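Local atomic coordinates of carbohydrate binding protein, putative, cbp2D (Cellvibrio japonicus, PDB entry 7B21), a protein that carries a covalently bound heme c in this cytochrome c (X183) domain of a larger protein and probably transfers electrons, possibly to lytic polysaccharide monooxygenases. Residues Thr75-Cys78 with Ala79-Ile82; Asp81-Ala84 with Phe85-Trp89. One frame throughout, in Å; residues are numbered along the deposited sequence.

Both interactions belong to helix 76-86, the last helix of this small c-type cytochrome domain, and meet at Asp-81 and Ile-82; their centres lie about 10 Å apart. Interaction 1 is its first part, partly buried: Thr-75 and Gly-76 are exposed, while Ala-79 to Ile-82 sink between helices 7-16 and 58-65. Its chemistry is a buried carboxylate gripped by several donors and, elsewhere, an isoleucine touching both a disulfide sulfur and the heme. Interaction 2 carries the helix to its C-terminal end, where an apolar isoleucine pair is buried, Glu-83 and Arg-87 meet through water, and a turn setting one aromatic ring's edge over another's face replaces regular helical bonding.

Interaction 1: Thr75-Cys78 with Ala79-Ile82; sequences TGQC and AADI
Gln-77 and Asp-81, one helical turn apart, make the polar side-chain contact of the opening turns of helix 76-86. Gln-77 NE2 donates to Asp-81 OD1 at 2.9 Å. The carboxylate oxygen lies almost in the amide plane, yet the nitrogen reaches it from above the carboxylate plane, the two flat groups being turned 43° apart. A bend at chi2 (68°) turns the end of the glutamine chain forward, towards the next turn. The same NE2 also bonds the carbonyl of Val-4, tying the amide to the N-terminal segment. OD1 also accepts from the backbone N of Asp-6, and OD2 forms a salt bridge with Arg-9, so the buried carboxylate is held at both oxygens.

Packing is close where the helix faces its neighbours. Cys-78 SG, disulfide-bonded to Cys-74, lies 3.9 Å from Ile-82 CD1, and the isoleucine also touches heme c, Leu-13 and Trp-14. Ala-79 packs on Ile-62 of helix 58-65. Regular backbone bonds run through the same turns, among them Ala-80 N to Gly-76 O at 3.0 Å and Ile-82 N to Cys-78 O at 2.9 Å.

The start is looser. Thr-75 and Gly-76 are exposed, the Ala-79 N to Thr-75 O bond is weak at 3.3 Å, and Gly-76 has a positive phi (52°) where the chain turns into the helix.

Chemically, then, the buried carboxylate is met by an arginine, an amide and a backbone N-H, which would be expected to favour its ionised form, while Ile-82, packed against the disulfide sulfur of Cys-78, borders the heme.

Interaction 2: Asp81-Ala84 with Phe85-Trp89; sequences DIEA and FIRTW
Ile-82 and Ile-86 carry the apolar part of this contact. Ile-82 CG2 lies 3.8 Å from Ile-86 CD1, two branched chains meeting at an angle on the buried side of helix 76-86. Ile-86 CG1 also rests against Ile-82 O.

Among the backbone bonds, Ile-86 N to Ile-82 O is the straightest (172°), with Phe-85 N to Asp-81 O and Arg-87 N to Glu-83 O also in place. The regular pattern then fades: Thr-88 N reaches Ala-84 O only weakly, at 3.4 Å, and turns to Phe-85 O. That carbonyl also accepts from Thr-88 OG1 at 2.6 Å, in the carbonyl plane, a placement made possible by a first torsion of 70°, which sets the hydroxyl between backbone N and carbonyl carbon. Residues 86-89 close as a type I turn.

The charged pair meets through solvent. One water accepts from Arg-87 NE at 2.9 Å, at the guanidinium edge, and donates weakly to Glu-83 OE2. Direct partners lie elsewhere: Glu-83 OE1 forms a salt bridge with Arg-59, and Arg-87 NH1 donates to the carbonyls of Pro-42 and of the heme-binding residue Arg-44.

The turn also brings aromatic rings together. Trp-89 NE1 stands 3.3 Å above the plane of the Phe-85 ring, over its centre; Phe-85 CE1 lies at the tryptophan edge, in its plane, and Ile-86 CA sits over a tryptophan face, toward the rim.

Within the fold, Trp-14 of helix 7-16 meets both Phe-85 and Trp-89, Leu-58 of helix 58-65 packs on Glu-83, Ile-86 and Arg-87, and the helix end thus lies against both neighbours.

Interaction 1: Thr75-Cys78 with Ala79-Ile82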
loop_
_atom_site.group_PDB
_atom_site.type_symbol
_atom_site.label_atom_id
_atom_site.label_comp_id
_atom_site.label_asym_id
_atom_site.label_seq_id
_atom_site.Cartn_x
_atom_site.Cartn_y
_atom_site.Cartn_z
ATOM N N THR A 75 10.158 0.001 -2.853
ATOM C CA THR A 75 10.456 1.414 -3.108
ATOM C C THR A 75 10.201 1.635 -4.600
ATOM O O THR A 75 9.852 0.701 -5.316
ATOM C CB THR A 75 11.886 1.771 -2.711
ATOM O OG1 THR A 75 12.779 1.047 -3.559
ATOM C CG2 THR A 75 12.208 1.474 -1.265
ATOM N N GLY A 76 10.452 2.836 -5.089
ATOM C CA GLY A 76 10.494 3.054 -6.542
ATOM C C GLY A 76 9.259 2.530 -7.241
ATOM O O GLY A 76 8.135 2.861 -6.890
ATOM N N GLN A 77 9.482 1.728 -8.288
ATOM C CA GLN A 77 8.357 1.245 -9.097
ATOM C C GLN A 77 7.400 0.364 -8.285
ATOM O O GLN A 77 6.196 0.404 -8.544
ATOM C CB GLN A 77 8.876 0.517 -10.340
ATOM C CG GLN A 77 7.815 0.275 -11.390
ATOM C CD GLN A 77 7.300 1.515 -12.067
ATOM O OE1 GLN A 77 8.062 2.282 -12.664
ATOM N NE2 GLN A 77 5.991 1.731 -12.028
ATOM N N CYS A 78 7.921 -0.437 -7.369
ATOM C CA CYS A 78 7.043 -1.254 -6.500
ATOM C C CYS A 78 6.046 -0.347 -5.814
ATOM O O CYS A 78 4.833 -0.620 -5.785
ATOM C CB CYS A 78 7.896 -1.997 -5.477
ATOM S SG CYS A 78 6.914 -2.895 -4.244
ATOM N N ALA A 79 6.530 0.738 -5.221
ATOM C CA ALA A 79 5.683 1.653 -4.462
ATOM C C ALA A 79 4.686 2.358 -5.388
ATOM O O ALA A 79 3.517 2.530 -5.016
ATOM C CB ALA A 79 6.544 2.626 -3.690
ATOM N N ALA A 80 5.141 2.767 -6.564
ATOM C CA ALA A 80 4.244 3.385 -7.537
ATOM C C ALA A 80 3.127 2.426 -7.963
ATOM O O ALA A 80 1.978 2.811 -8.085
ATOM C CB ALA A 80 5.035 3.870 -8.724
ATOM N N ASP A 81 3.502 1.182 -8.242
ATOM C CA ASP A 81 2.526 0.185 -8.689
ATOM C C ASP A 81 1.511 -0.089 -7.591
ATOM O O ASP A 81 0.297 -0.182 -7.852
ATOM C CB ASP A 81 3.238 -1.087 -9.120
ATOM C CG ASP A 81 4.026 -1.002 -10.410
ATOM O OD1 ASP A 81 3.873 -0.001 -11.155
ATOM O OD2 ASP A 81 4.740 -1.959 -10.688
ATOM N N ILE A 82 1.977 -0.306 -6.354
ATOM C CA ILE A 82 1.015 -0.614 -5.301
ATOM C C ILE A 82 0.147 0.624 -5.019
ATOM O O ILE A 82 -1.042 0.443 -4.777
ATOM C CB ILE A 82 1.717 -1.164 -4.044
ATOM C CG1 ILE A 82 2.418 -2.488 -4.323
ATOM C CG2 ILE A 82 0.673 -1.352 -2.946
ATOM C CD1 ILE A 82 3.167 -3.068 -3.156
#

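Interaction 2: Asp81-Ala84 with Phe85-Trp89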
loop_
_atom_site.group_PDB
_atom_site.type_symbol
_atom_site.label_atom_id
_atom_site.label_comp_id
_atom_site.label_asym_id
_atom_site.label_seq_id
_atom_site.Cartn_x
_atom_site.Cartn_y
_atom_site.Cartn_z
ATOM N N ASP A 81 3.502 1.182 -8.242
ATOM C CA ASP A 81 2.526 0.185 -8.689
ATOM C C ASP A 81 1.511 -0.089 -7.591
ATOM O O ASP A 81 0.297 -0.182 -7.852
ATOM C CB ASP A 81 3.238 -1.087 -9.120
ATOM C CG ASP A 81 4.026 -1.002 -10.410
ATOM O OD1 ASP A 81 3.873 -0.001 -11.155
ATOM O OD2 ASP A 81 4.740 -1.959 -10.688
ATOM N N ILE A 82 1.977 -0.306 -6.354
ATOM C CA ILE A 82 1.015 -0.614 -5.301
ATOM C C ILE A 82 0.147 0.624 -5.019
ATOM O O ILE A 82 -1.042 0.443 -4.777
ATOM C CB ILE A 82 1.717 -1.164 -4.044
ATOM C CG1 ILE A 82 2.418 -2.488 -4.323
ATOM C CG2 ILE A 82 0.673 -1.352 -2.946
ATOM C CD1 ILE A 82 3.167 -3.068 -3.156
ATOM N N GLU A 83 0.706 1.818 -5.053
ATOM C CA GLU A 83 -0.132 3.023 -4.957
ATOM C C GLU A 83 -1.278 2.948 -5.954
ATOM O O GLU A 83 -2.435 3.187 -5.610
ATOM C CB GLU A 83 0.727 4.265 -5.170
ATOM C CG GLU A 83 -0.079 5.542 -5.304
ATOM C CD GLU A 83 0.808 6.739 -5.646
ATOM O OE1 GLU A 83 1.365 6.731 -6.776
ATOM O OE2 GLU A 83 0.973 7.641 -4.816
ATOM N N ALA A 84 -0.935 2.673 -7.214
ATOM C CA ALA A 84 -1.977 2.643 -8.260
ATOM C C ALA A 84 -3.039 1.591 -7.904
ATOM O O ALA A 84 -4.242 1.827 -8.089
ATOM C CB ALA A 84 -1.352 2.381 -9.609
ATOM N N PHE A 85 -2.618 0.439 -7.440
ATOM C CA PHE A 85 -3.553 -0.613 -7.045
ATOM C C PHE A 85 -4.472 -0.140 -5.911
ATOM O O PHE A 85 -5.707 -0.296 -6.012
ATOM C CB PHE A 85 -2.774 -1.864 -6.641
ATOM C CG PHE A 85 -3.631 -2.960 -6.060
ATOM C CD1 PHE A 85 -4.698 -3.497 -6.766
ATOM C CD2 PHE A 85 -3.349 -3.512 -4.841
ATOM C CE1 PHE A 85 -5.450 -4.528 -6.248
ATOM C CE2 PHE A 85 -4.097 -4.553 -4.307
ATOM C CZ PHE A 85 -5.141 -5.069 -5.023
ATOM N N ILE A 86 -3.913 0.413 -4.867
ATOM C CA ILE A 86 -4.733 0.891 -3.730
ATOM C C ILE A 86 -5.741 1.934 -4.204
ATOM O O ILE A 86 -6.892 1.941 -3.735
ATOM C CB ILE A 86 -3.814 1.439 -2.631
ATOM C CG1 ILE A 86 -3.008 0.312 -1.993
ATOM C CG2 ILE A 86 -4.622 2.196 -1.597
ATOM C CD1 ILE A 86 -1.903 0.796 -1.111
ATOM N N ARG A 87 -5.360 2.799 -5.148
ATOM C CA ARG A 87 -6.303 3.845 -5.606
ATOM C C ARG A 87 -7.442 3.268 -6.450
ATOM O O ARG A 87 -8.377 4.005 -6.765
ATOM C CB ARG A 87 -5.552 4.906 -6.386
ATOM C CG ARG A 87 -4.559 5.677 -5.550
ATOM C CD ARG A 87 -5.122 6.272 -4.306
ATOM N NE ARG A 87 -4.220 7.268 -3.767
ATOM C CZ ARG A 87 -4.484 7.967 -2.661
ATOM N NH1 ARG A 87 -5.538 7.684 -1.904
ATOM N NH2 ARG A 87 -3.663 8.938 -2.302
ATOM N N THR A 88 -7.386 2.015 -6.845
ATOM C CA THR A 88 -8.531 1.345 -7.481
ATOM C C THR A 88 -9.554 0.820 -6.468
ATOM O O THR A 88 -10.671 0.473 -6.867
ATOM C CB THR A 88 -8.161 0.162 -8.385
ATOM O OG1 THR A 88 -7.697 -0.942 -7.625
ATOM C CG2 THR A 88 -7.125 0.555 -9.418
ATOM N N TRP A 89 -9.226 0.741 -5.177
ATOM C CA TRP A 89 -10.098 0.072 -4.203
ATOM C C TRP A 89 -11.422 0.785 -4.059
ATOM O O TRP A 89 -12.440 0.097 -3.805
ATOM C CB TRP A 89 -9.417 -0.061 -2.876
ATOM C CG TRP A 89 -8.276 -1.021 -2.875
ATOM C CD1 TRP A 89 -7.732 -1.717 -3.920
ATOM C CD2 TRP A 89 -7.467 -1.297 -1.734
ATOM N NE1 TRP A 89 -6.652 -2.442 -3.476
ATOM C CE2 TRP A 89 -6.482 -2.202 -2.146
ATOM C CE3 TRP A 89 -7.524 -0.856 -0.407
ATOM C CZ2 TRP A 89 -5.516 -2.664 -1.246
ATOM C CZ3 TRP A 89 -6.578 -1.321 0.458
ATOM C CH2 TRP A 89 -5.608 -2.199 0.038
HETATM O O HOH W 1 -1.782 8.298 -4.835
#